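Local structure of fructosamine deglycase FrlB (Bacillus subtilis, 3EUA) at residues V31-S36 with Y59-F64; S84-E89 with E112-Q117; A203-A208 with A226-E231. The protein catalyses the conversion of a range of fructosamine 6-phosphates to glucose 6-phosphate and a free amino acid. All coordinates share one frame; numbering follows the deposited sequence.

Interactions 1 and 2 belong to the first SIS domain and lie at the ends of its parallel strands, with centres about 14 Å apart. They touch directly: Ala61 CB of interaction 1 lies 3.5 Å from Glu89 O of interaction 2, and Cys33 packs on Thr87 and Glu89. Interaction 3 lies in the second SIS domain, about 17 Å from interaction 1 and 29 Å from interaction 2, centre to centre. Within one chain it touches neither, but across the subunit interface the second SIS domain of one chain meets the first of the other: Glu231 of a neighbouring subunit bonds to Ser60 and Gly34, and His228 of that subunit to Glu63. In SIS-domain enzymes such strand-end loops commonly form the sugar-phosphate site.

Interaction 1: residues V31-S36 with Y59-F64; sequences VACGGS and YSANEF
Val31 reaches Phe64 with CG2, which sits over the middle of the ring, 3.7 Å from its centroid and only 13° off the normal, a CH-pi contact. The other branch, CG1, is anti to the backbone N (chi1 -173°) and rests 3.6 Å from Ala61 CA, so that both methyls of one beta-branched residue are used on the same helix. The small Ala61 methyl fits between two neighbours, with Ala61 CB 3.6 Å from Cys33 SG and 3.9 Å from Val31 CG1. Beneath these side chains the backbones run as neighbouring parallel strands, Val31 bridging to Tyr59 and Ala32 to Ser60. The pairing ends where helix 61-67 begins: Ala61 N gives Ala32 O a weak bond of 2.9 Å, bent to 126°, and Ser60 CA also approaches that oxygen at 3.1 Å. In this parallel alpha-beta sheet of a SIS domain, 55-60 is an outermost strand within this chain and passes straight into helix 61-67, while 27-32 lies next to it and turns through Cys33 and Gly34, the latter with a positive phi, into helix 35-38. Behind Val31 lie Val78 and Leu80 of strand 76-82 and Ala93 of helix 88-99, which suits a purely apolar residue. The polar ends of Tyr59 and Ser60 are buried against the second subunit: Tyr59 OH bonds to Asp48 of that subunit, and Ser60 OG to Glu231 of that subunit.

Interaction 2: residues S84-E89 with E112-Q117; sequences SGNTPE and ESPLAQ
Ser113 OG lies 3.5 Å from Gly85 CA and is gripped by two further groups: it hydrogen-bonds to the carbonyl of Lys110, just before the segment, and accepts a weak bond from Ala116 N at 3.3 Å that caps the start of helix 114-118. Its chi1 of 66° sets OG between the backbone N and the carbonyl carbon, turned back over the first turn of the helix. Gly85 suits the place on two counts: its phi is positive (78°), and it has no side chain between its CA and that hydroxyl. The bond between the segments comes from the same helix end. Leu115 N donates to Gly85 O at 3.0 Å, the oxygen receiving it in the carbonyl plane, with 153° at the hydrogen; Leu115 CB lies 3.4 Å from the same Gly85 O. Pro114 has no N-H to give, as a first helical residue needs none, and its ring instead sets CD 3.1 Å from Asn86 OD1. The loop bearing Gly85 is shaped by an ST turn, in which Ser84 OG accepts from Asn86 N at 3.0 Å. At the far end of the second segment Gln117 NE2 folds back to Glu112 O, meeting it from above the carbonyl plane. The Leu115 side chain touches Thr90, Val91 and Ala94 of helix 88-99 and Ala106 of strand 103-108, so that the short helix 114-118 is seated against both.

Interaction 3: residues A203-A208 with A226-E231; sequences ANYGVA and AIHAGE
Tyr205 extends from near the start of helix 205-220 across to strand 226-228, and contributes the largest single share of the contact, with Ala226 close behind. From CB, which points toward the strand, CG goes anti to the backbone N (chi1 -179°), and this directs the ring outward from the helix. CD1 then passes His228 CA at 4.0 Å. Next along the same side, CE1 comes 3.4 Å from Ala226 O and 3.8 Å from His228 N and also packs on Ala226 CB, so this flank of the ring follows the strand backbone. At the tip the Tyr205 hydroxyl donates to Ala226 O at 2.8 Å, the oxygen lying in the plane of the ring at its edge while the donor is tilted 29° from the carbonyl plane. Tyrosine fits well here because its ring bridges helix and strand and its phenol O-H supplies a donor for the Ala226 carbonyl.

One turn along the helix the backbones come closer. Ala208 CB and Ala226 CB meet at 4.0 Å, and the same Ala226 methyl is 3.7 Å from Ala208 C; two small residues let helix and strand come close. His228 turns its imidazole onward to the following bend, where Glu231 N makes a weak bond to ND1, while NE2 bonds to Glu63 of the second subunit.

The whole forms part of a beta-alpha-beta crossover: strand 197-200, helix 205-220 and strand 226-228. Strand 226-228 is one of the two outermost strands of its sheet within this chain, bonded through Ile227 to Thr198 of strand 197-200, and Ala208 also packs on Ala200 of that strand, while Val207 meets Pro296 and Leu303 of helix 288-313.

Interaction 1: residues V31-S36 with Y59-F64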
ATOM      1  N   VAL A  31       8.677  -3.203   9.707  1.00 17.68           N
ATOM      2  CA  VAL A  31       8.642  -1.767  10.019  1.00 17.73           C
ATOM      3  C   VAL A  31       9.893  -1.004   9.632  1.00 17.86           C
ATOM      4  O   VAL A  31      11.001  -1.269  10.125  1.00 18.42           O
ATOM      5  CB  VAL A  31       8.392  -1.583  11.547  1.00 17.29           C
ATOM      6  CG1 VAL A  31       8.178  -0.133  11.897  1.00 17.82           C
ATOM      7  CG2 VAL A  31       7.176  -2.400  12.016  1.00 15.59           C
ATOM      8  N   ALA A  32       9.723  -0.015   8.774  1.00 17.77           N
ATOM      9  CA  ALA A  32      10.853   0.802   8.318  1.00 18.12           C
ATOM     10  C   ALA A  32      10.287   2.012   7.604  1.00 18.79           C
ATOM     11  O   ALA A  32       9.066   2.168   7.555  1.00 19.19           O
ATOM     12  CB  ALA A  32      11.742  -0.012   7.375  1.00 17.31           C
ATOM     13  N   CYS A  33      11.165   2.836   7.022  1.00 19.37           N
ATOM     14  CA  CYS A  33      10.755   3.989   6.261  1.00 19.76           C
ATOM     15  C   CYS A  33      11.315   4.025   4.842  1.00 20.05           C
ATOM     16  O   CYS A  33      12.453   3.631   4.601  1.00 19.91           O
ATOM     17  CB  CYS A  33      11.187   5.290   6.945  1.00 21.57           C
ATOM     18  SG  CYS A  33      10.462   5.547   8.580  1.00 21.29           S
ATOM     19  N   GLY A  34      10.496   4.528   3.928  1.00 19.92           N
ATOM     20  CA  GLY A  34      10.855   4.712   2.529  1.00 20.48           C
ATOM     21  C   GLY A  34      11.487   3.510   1.861  1.00 20.67           C
ATOM     22  O   GLY A  34      10.886   2.447   1.822  1.00 21.36           O
ATOM     23  N   GLY A  35      12.715   3.682   1.361  1.00 20.91           N
ATOM     24  CA  GLY A  35      13.444   2.614   0.685  1.00 20.93           C
ATOM     25  C   GLY A  35      13.594   1.373   1.529  1.00 21.10           C
ATOM     26  O   GLY A  35      13.540   0.225   1.019  1.00 20.74           O
ATOM     27  N   SER A  36      13.814   1.578   2.821  1.00 21.43           N
ATOM     28  CA  SER A  36      13.963   0.423   3.742  1.00 21.62           C
ATOM     29  C   SER A  36      12.666  -0.305   3.979  1.00 21.51           C
ATOM     30  O   SER A  36      12.718  -1.454   4.371  1.00 22.41           O
ATOM     31  CB  SER A  36      14.587   0.821   5.067  1.00 21.80           C
ATOM     32  OG  SER A  36      15.946   1.096   4.842  1.00 22.65           O
ATOM     33  N   TYR A  59       4.241  -1.707   7.759  1.00 20.18           N
ATOM     34  CA  TYR A  59       3.916  -0.282   7.935  1.00 20.66           C
ATOM     35  C   TYR A  59       5.146   0.561   7.877  1.00 20.29           C
ATOM     36  O   TYR A  59       6.241   0.090   8.172  1.00 20.94           O
ATOM     37  CB  TYR A  59       3.303   0.010   9.316  1.00 21.10           C
ATOM     38  CG  TYR A  59       2.102  -0.827   9.681  1.00 22.19           C
ATOM     39  CD1 TYR A  59       0.852  -0.554   9.143  1.00 22.30           C
ATOM     40  CD2 TYR A  59       2.221  -1.894  10.571  1.00 23.08           C
ATOM     41  CE1 TYR A  59      -0.244  -1.359   9.465  1.00 23.42           C
ATOM     42  CE2 TYR A  59       1.121  -2.673  10.915  1.00 22.45           C
ATOM     43  CZ  TYR A  59      -0.106  -2.410  10.354  1.00 23.00           C
ATOM     44  OH  TYR A  59      -1.208  -3.209  10.660  1.00 22.75           O
ATOM     45  N   SER A  60       4.951   1.813   7.507  1.00 20.15           N
ATOM     46  CA  SER A  60       5.988   2.814   7.572  1.00 20.50           C
ATOM     47  C   SER A  60       6.164   2.995   9.094  1.00 20.20           C
ATOM     48  O   SER A  60       5.192   2.824   9.834  1.00 20.46           O
ATOM     49  CB  SER A  60       5.539   4.109   6.901  1.00 21.53           C
ATOM     50  OG  SER A  60       6.594   5.059   6.887  1.00 23.59           O
ATOM     51  N   ALA A  61       7.363   3.304   9.568  1.00 19.25           N
ATOM     52  CA  ALA A  61       7.618   3.327  11.033  1.00 19.16           C
ATOM     53  C   ALA A  61       6.745   4.229  11.874  1.00 19.20           C
ATOM     54  O   ALA A  61       6.338   3.846  12.965  1.00 18.32           O
ATOM     55  CB  ALA A  61       9.070   3.640  11.313  1.00 19.99           C
ATOM     56  N   ASN A  62       6.463   5.444  11.404  1.00 19.36           N
ATOM     57  CA  ASN A  62       5.673   6.347  12.228  1.00 19.56           C
ATOM     58  C   ASN A  62       4.194   5.938  12.178  1.00 19.10           C
ATOM     59  O   ASN A  62       3.471   6.120  13.153  1.00 19.24           O
ATOM     60  CB  ASN A  62       5.902   7.812  11.828  1.00 19.67           C
ATOM     61  CG  ASN A  62       6.154   8.685  13.027  1.00 23.20           C
ATOM     62  OD1 ASN A  62       6.261   8.177  14.143  1.00 24.95           O
ATOM     63  ND2 ASN A  62       6.311   9.999  12.811  1.00 24.46           N
ATOM     64  N   GLU A  63       3.761   5.366  11.045  1.00 19.02           N
ATOM     65  CA  GLU A  63       2.415   4.819  10.929  1.00 18.50           C
ATOM     66  C   GLU A  63       2.279   3.669  11.938  1.00 18.05           C
ATOM     67  O   GLU A  63       1.314   3.587  12.621  1.00 18.30           O
ATOM     68  CB  GLU A  63       2.148   4.324   9.507  1.00 18.56           C
ATOM     69  CG  GLU A  63       0.773   3.666   9.298  1.00 18.50           C
ATOM     70  CD  GLU A  63      -0.423   4.631   9.339  1.00 19.76           C
ATOM     71  OE1 GLU A  63      -0.335   5.761   8.790  1.00 17.59           O
ATOM     72  OE2 GLU A  63      -1.497   4.225   9.874  1.00 17.75           O
ATOM     73  N   PHE A  64       3.268   2.780  12.010  1.00 18.56           N
ATOM     74  CA  PHE A  64       3.265   1.662  12.978  1.00 18.36           C
ATOM     75  C   PHE A  64       3.054   2.110  14.409  1.00 18.35           C
ATOM     76  O   PHE A  64       2.219   1.580  15.128  1.00 19.63           O
ATOM     77  CB  PHE A  64       4.599   0.886  12.832  1.00 18.25           C
ATOM     78  CG  PHE A  64       4.858  -0.144  13.904  1.00 19.26           C
ATOM     79  CD1 PHE A  64       4.179  -1.359  13.908  1.00 19.70           C
ATOM     80  CD2 PHE A  64       5.838   0.078  14.873  1.00 18.45           C
ATOM     81  CE1 PHE A  64       4.430  -2.302  14.856  1.00 19.01           C
ATOM     82  CE2 PHE A  64       6.124  -0.893  15.815  1.00 18.68           C
ATOM     83  CZ  PHE A  64       5.414  -2.088  15.803  1.00 18.80           C
TER

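Interaction 2: residues S84-E89 with E112-Q117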
ATOM      1  N   SER A  84      21.510   3.825   7.839  1.00 22.96           N
ATOM      2  CA  SER A  84      22.375   4.547   8.758  1.00 23.30           C
ATOM      3  C   SER A  84      22.148   4.111  10.182  1.00 23.10           C
ATOM      4  O   SER A  84      23.011   4.282  11.024  1.00 23.63           O
ATOM      5  CB  SER A  84      22.087   6.061   8.706  1.00 23.56           C
ATOM      6  OG  SER A  84      20.789   6.413   9.244  1.00 24.17           O
ATOM      7  N   GLY A  85      20.956   3.588  10.460  1.00 23.30           N
ATOM      8  CA  GLY A  85      20.576   3.212  11.809  1.00 23.18           C
ATOM      9  C   GLY A  85      20.173   4.440  12.637  1.00 23.28           C
ATOM     10  O   GLY A  85      19.943   4.323  13.844  1.00 22.55           O
ATOM     11  N   ASN A  86      20.072   5.603  11.989  1.00 23.83           N
ATOM     12  CA  ASN A  86      19.714   6.859  12.655  1.00 24.53           C
ATOM     13  C   ASN A  86      18.273   7.308  12.402  1.00 24.39           C
ATOM     14  O   ASN A  86      17.792   8.195  13.104  1.00 24.29           O
ATOM     15  CB  ASN A  86      20.619   8.018  12.206  1.00 25.15           C
ATOM     16  CG  ASN A  86      22.038   7.947  12.757  1.00 28.37           C
ATOM     17  OD1 ASN A  86      22.311   7.367  13.816  1.00 32.54           O
ATOM     18  ND2 ASN A  86      22.956   8.608  12.051  1.00 31.25           N
ATOM     19  N   THR A  87      17.596   6.735  11.407  1.00 23.79           N
ATOM     20  CA  THR A  87      16.242   7.156  11.047  1.00 23.30           C
ATOM     21  C   THR A  87      15.410   7.221  12.324  1.00 22.73           C
ATOM     22  O   THR A  87      15.071   6.171  12.885  1.00 22.14           O
ATOM     23  CB  THR A  87      15.608   6.212  10.082  1.00 23.68           C
ATOM     24  OG1 THR A  87      16.553   5.898   9.044  1.00 23.65           O
ATOM     25  CG2 THR A  87      14.366   6.884   9.509  1.00 22.11           C
ATOM     26  N   PRO A  88      15.050   8.450  12.762  1.00 22.08           N
ATOM     27  CA  PRO A  88      14.420   8.563  14.087  1.00 21.92           C
ATOM     28  C   PRO A  88      13.135   7.797  14.297  1.00 21.00           C
ATOM     29  O   PRO A  88      12.934   7.281  15.401  1.00 20.51           O
ATOM     30  CB  PRO A  88      14.183  10.073  14.243  1.00 21.61           C
ATOM     31  CG  PRO A  88      15.119  10.679  13.300  1.00 22.62           C
ATOM     32  CD  PRO A  88      15.173   9.774  12.136  1.00 21.84           C
ATOM     33  N   GLU A  89      12.301   7.694  13.260  1.00 20.51           N
ATOM     34  CA  GLU A  89      11.029   6.974  13.391  1.00 20.54           C
ATOM     35  C   GLU A  89      11.244   5.460  13.548  1.00 19.54           C
ATOM     36  O   GLU A  89      10.508   4.774  14.261  1.00 18.68           O
ATOM     37  CB  GLU A  89      10.107   7.198  12.195  1.00 20.69           C
ATOM     38  CG  GLU A  89       9.779   8.630  11.879  1.00 24.00           C
ATOM     39  CD  GLU A  89      10.719   9.256  10.861  1.00 28.42           C
ATOM     40  OE1 GLU A  89      11.959   9.214  11.002  1.00 27.99           O
ATOM     41  OE2 GLU A  89      10.164   9.807   9.895  1.00 32.59           O
ATOM     42  N   GLU A 112      26.885   0.403  15.367  1.00 31.42           N
ATOM     43  CA  GLU A 112      27.021   1.250  16.553  1.00 31.35           C
ATOM     44  C   GLU A 112      25.900   2.316  16.568  1.00 30.08           C
ATOM     45  O   GLU A 112      25.912   3.248  17.378  1.00 31.02           O
ATOM     46  CB  GLU A 112      28.433   1.883  16.513  1.00 31.34           C
ATOM     47  CG  GLU A 112      29.609   0.857  16.302  1.00 32.90           C
ATOM     48  CD  GLU A 112      31.033   1.484  15.918  1.00 33.77           C
ATOM     49  OE1 GLU A 112      31.783   0.808  15.121  1.00 36.36           O
ATOM     50  OE2 GLU A 112      31.386   2.617  16.370  1.00 32.59           O
ATOM     51  N   SER A 113      24.902   2.150  15.705  1.00 28.26           N
ATOM     52  CA  SER A 113      23.823   3.121  15.574  1.00 26.68           C
ATOM     53  C   SER A 113      22.753   3.041  16.645  1.00 25.35           C
ATOM     54  O   SER A 113      22.619   2.017  17.301  1.00 25.21           O
ATOM     55  CB  SER A 113      23.139   2.876  14.245  1.00 26.14           C
ATOM     56  OG  SER A 113      22.507   1.613  14.254  1.00 23.49           O
ATOM     57  N   PRO A 114      21.993   4.134  16.837  1.00 24.54           N
ATOM     58  CA  PRO A 114      20.844   4.167  17.744  1.00 23.89           C
ATOM     59  C   PRO A 114      19.823   3.025  17.514  1.00 22.92           C
ATOM     60  O   PRO A 114      19.308   2.472  18.473  1.00 22.82           O
ATOM     61  CB  PRO A 114      20.232   5.525  17.450  1.00 24.15           C
ATOM     62  CG  PRO A 114      21.364   6.349  17.073  1.00 24.33           C
ATOM     63  CD  PRO A 114      22.253   5.461  16.267  1.00 24.72           C
ATOM     64  N   LEU A 115      19.544   2.655  16.270  1.00 22.41           N
ATOM     65  CA  LEU A 115      18.613   1.554  16.005  1.00 21.79           C
ATOM     66  C   LEU A 115      19.170   0.244  16.571  1.00 22.62           C
ATOM     67  O   LEU A 115      18.448  -0.538  17.210  1.00 21.78           O
ATOM     68  CB  LEU A 115      18.351   1.397  14.508  1.00 21.37           C
ATOM     69  CG  LEU A 115      17.476   0.202  14.095  1.00 20.52           C
ATOM     70  CD1 LEU A 115      16.084   0.163  14.845  1.00 17.83           C
ATOM     71  CD2 LEU A 115      17.306   0.254  12.595  1.00 17.92           C
ATOM     72  N   ALA A 116      20.460   0.014  16.339  1.00 23.67           N
ATOM     73  CA  ALA A 116      21.116  -1.176  16.836  1.00 24.61           C
ATOM     74  C   ALA A 116      21.046  -1.197  18.360  1.00 25.65           C
ATOM     75  O   ALA A 116      20.845  -2.253  18.966  1.00 26.05           O
ATOM     76  CB  ALA A 116      22.542  -1.224  16.349  1.00 24.87           C
ATOM     77  N   GLN A 117      21.161  -0.030  18.981  1.00 26.43           N
ATOM     78  CA  GLN A 117      21.111   0.043  20.425  1.00 27.78           C
ATOM     79  C   GLN A 117      19.735  -0.308  20.962  1.00 27.14           C
ATOM     80  O   GLN A 117      19.646  -0.935  22.006  1.00 27.74           O
ATOM     81  CB  GLN A 117      21.534   1.427  20.881  1.00 27.68           C
ATOM     82  CG  GLN A 117      22.986   1.761  20.530  1.00 30.48           C
ATOM     83  CD  GLN A 117      23.301   3.237  20.760  1.00 31.46           C
ATOM     84  OE1 GLN A 117      22.635   3.887  21.561  1.00 37.43           O
ATOM     85  NE2 GLN A 117      24.303   3.772  20.042  1.00 35.56           N
TER

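Interaction 3: residues A203-A208 with A226-E231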
ATOM      1  N   ALA A 203       5.230  -9.700  -5.480  1.00 19.58           N
ATOM      2  CA  ALA A 203       6.503  -9.521  -4.797  1.00 19.18           C
ATOM      3  C   ALA A 203       7.386  -8.450  -5.410  1.00 19.36           C
ATOM      4  O   ALA A 203       8.398  -8.108  -4.822  1.00 18.97           O
ATOM      5  CB  ALA A 203       7.250 -10.836  -4.746  1.00 19.98           C
ATOM      6  N   ASN A 204       7.004  -7.939  -6.590  1.00 19.27           N
ATOM      7  CA  ASN A 204       7.776  -6.928  -7.307  1.00 19.17           C
ATOM      8  C   ASN A 204       7.289  -5.503  -7.052  1.00 19.23           C
ATOM      9  O   ASN A 204       7.949  -4.537  -7.469  1.00 19.34           O
ATOM     10  CB  ASN A 204       7.645  -7.213  -8.826  1.00 20.20           C
ATOM     11  CG  ASN A 204       7.769  -8.684  -9.141  1.00 21.35           C
ATOM     12  OD1 ASN A 204       6.801  -9.339  -9.539  1.00 26.22           O
ATOM     13  ND2 ASN A 204       8.918  -9.237  -8.847  1.00 19.38           N
ATOM     14  N   TYR A 205       6.130  -5.344  -6.396  1.00 19.40           N
ATOM     15  CA  TYR A 205       5.545  -4.019  -6.201  1.00 19.17           C
ATOM     16  C   TYR A 205       6.451  -3.089  -5.414  1.00 18.91           C
ATOM     17  O   TYR A 205       6.582  -1.930  -5.780  1.00 19.68           O
ATOM     18  CB  TYR A 205       4.125  -4.075  -5.594  1.00 19.91           C
ATOM     19  CG  TYR A 205       3.567  -2.654  -5.434  1.00 21.20           C
ATOM     20  CD1 TYR A 205       3.134  -1.943  -6.545  1.00 21.96           C
ATOM     21  CD2 TYR A 205       3.562  -2.004  -4.204  1.00 23.11           C
ATOM     22  CE1 TYR A 205       2.679  -0.661  -6.449  1.00 20.58           C
ATOM     23  CE2 TYR A 205       3.080  -0.689  -4.090  1.00 22.47           C
ATOM     24  CZ  TYR A 205       2.654  -0.031  -5.224  1.00 22.60           C
ATOM     25  OH  TYR A 205       2.212   1.264  -5.146  1.00 23.62           O
ATOM     26  N   GLY A 206       7.123  -3.571  -4.373  1.00 18.87           N
ATOM     27  CA  GLY A 206       8.032  -2.701  -3.590  1.00 18.20           C
ATOM     28  C   GLY A 206       9.213  -2.178  -4.407  1.00 17.95           C
ATOM     29  O   GLY A 206       9.681  -1.069  -4.144  1.00 17.57           O
ATOM     30  N   VAL A 207       9.652  -2.939  -5.424  1.00 18.01           N
ATOM     31  CA  VAL A 207      10.742  -2.521  -6.327  1.00 17.27           C
ATOM     32  C   VAL A 207      10.311  -1.298  -7.136  1.00 18.06           C
ATOM     33  O   VAL A 207      11.085  -0.337  -7.277  1.00 18.42           O
ATOM     34  CB  VAL A 207      11.215  -3.698  -7.266  1.00 17.81           C
ATOM     35  CG1 VAL A 207      12.276  -3.263  -8.243  1.00 17.52           C
ATOM     36  CG2 VAL A 207      11.704  -4.832  -6.418  1.00 18.52           C
ATOM     37  N   ALA A 208       9.077  -1.343  -7.657  1.00 17.84           N
ATOM     38  CA  ALA A 208       8.479  -0.242  -8.382  1.00 17.80           C
ATOM     39  C   ALA A 208       8.305   0.949  -7.435  1.00 17.51           C
ATOM     40  O   ALA A 208       8.658   2.105  -7.757  1.00 18.18           O
ATOM     41  CB  ALA A 208       7.117  -0.652  -8.915  1.00 17.00           C
ATOM     42  N   ALA A 226       3.967   4.583  -8.362  1.00 18.51           N
ATOM     43  CA  ALA A 226       4.073   3.158  -8.638  1.00 18.29           C
ATOM     44  C   ALA A 226       2.661   2.602  -8.680  1.00 18.22           C
ATOM     45  O   ALA A 226       2.027   2.442  -7.664  1.00 17.70           O
ATOM     46  CB  ALA A 226       4.898   2.410  -7.589  1.00 17.48           C
ATOM     47  N   ILE A 227       2.211   2.261  -9.866  1.00 17.93           N
ATOM     48  CA  ILE A 227       0.872   1.709 -10.045  1.00 19.06           C
ATOM     49  C   ILE A 227       0.872   0.197  -9.828  1.00 18.64           C
ATOM     50  O   ILE A 227       1.667  -0.494 -10.389  1.00 19.73           O
ATOM     51  CB  ILE A 227       0.317   1.967 -11.490  1.00 19.10           C
ATOM     52  CG1 ILE A 227       0.470   3.442 -11.885  1.00 20.52           C
ATOM     53  CG2 ILE A 227      -1.157   1.496 -11.608  1.00 18.57           C
ATOM     54  CD1 ILE A 227      -0.141   4.358 -10.925  1.00 21.71           C
ATOM     55  N   HIS A 228      -0.045  -0.317  -9.037  1.00 19.51           N
ATOM     56  CA  HIS A 228      -0.152  -1.754  -8.893  1.00 19.19           C
ATOM     57  C   HIS A 228      -0.801  -2.282 -10.200  1.00 19.31           C
ATOM     58  O   HIS A 228      -1.812  -1.743 -10.698  1.00 19.11           O
ATOM     59  CB  HIS A 228      -0.928  -2.140  -7.636  1.00 19.99           C
ATOM     60  CG  HIS A 228      -1.138  -3.614  -7.501  1.00 19.71           C
ATOM     61  ND1 HIS A 228      -2.154  -4.278  -8.154  1.00 22.91           N
ATOM     62  CD2 HIS A 228      -0.447  -4.557  -6.823  1.00 24.22           C
ATOM     63  CE1 HIS A 228      -2.084  -5.564  -7.872  1.00 24.67           C
ATOM     64  NE2 HIS A 228      -1.035  -5.766  -7.095  1.00 23.92           N
ATOM     65  N   ALA A 229      -0.189  -3.296 -10.793  1.00 19.48           N
ATOM     66  CA  ALA A 229      -0.650  -3.842 -12.093  1.00 19.82           C
ATOM     67  C   ALA A 229      -2.105  -4.288 -12.152  1.00 20.50           C
ATOM     68  O   ALA A 229      -2.716  -4.239 -13.224  1.00 21.65           O
ATOM     69  CB  ALA A 229       0.242  -4.950 -12.556  1.00 19.85           C
ATOM     70  N   GLY A 230      -2.651  -4.745 -11.038  1.00 21.07           N
ATOM     71  CA  GLY A 230      -4.090  -5.111 -10.989  1.00 21.73           C
ATOM     72  C   GLY A 230      -4.966  -3.838 -10.956  1.00 22.18           C
ATOM     73  O   GLY A 230      -5.888  -3.663 -11.772  1.00 22.66           O
ATOM     74  N   GLU A 231      -4.633  -2.937 -10.025  1.00 21.03           N
ATOM     75  CA  GLU A 231      -5.339  -1.658  -9.842  1.00 21.00           C
ATOM     76  C   GLU A 231      -5.417  -0.777 -11.111  1.00 20.51           C
ATOM     77  O   GLU A 231      -6.384  -0.022 -11.287  1.00 20.15           O
ATOM     78  CB  GLU A 231      -4.651  -0.881  -8.708  1.00 21.31           C
ATOM     79  CG  GLU A 231      -4.843  -1.459  -7.264  1.00 23.41           C
ATOM     80  CD  GLU A 231      -6.277  -1.334  -6.774  1.00 25.81           C
ATOM     81  OE1 GLU A 231      -6.556  -0.323  -6.090  1.00 25.77           O
ATOM     82  OE2 GLU A 231      -7.142  -2.169  -7.149  1.00 23.62           O
TER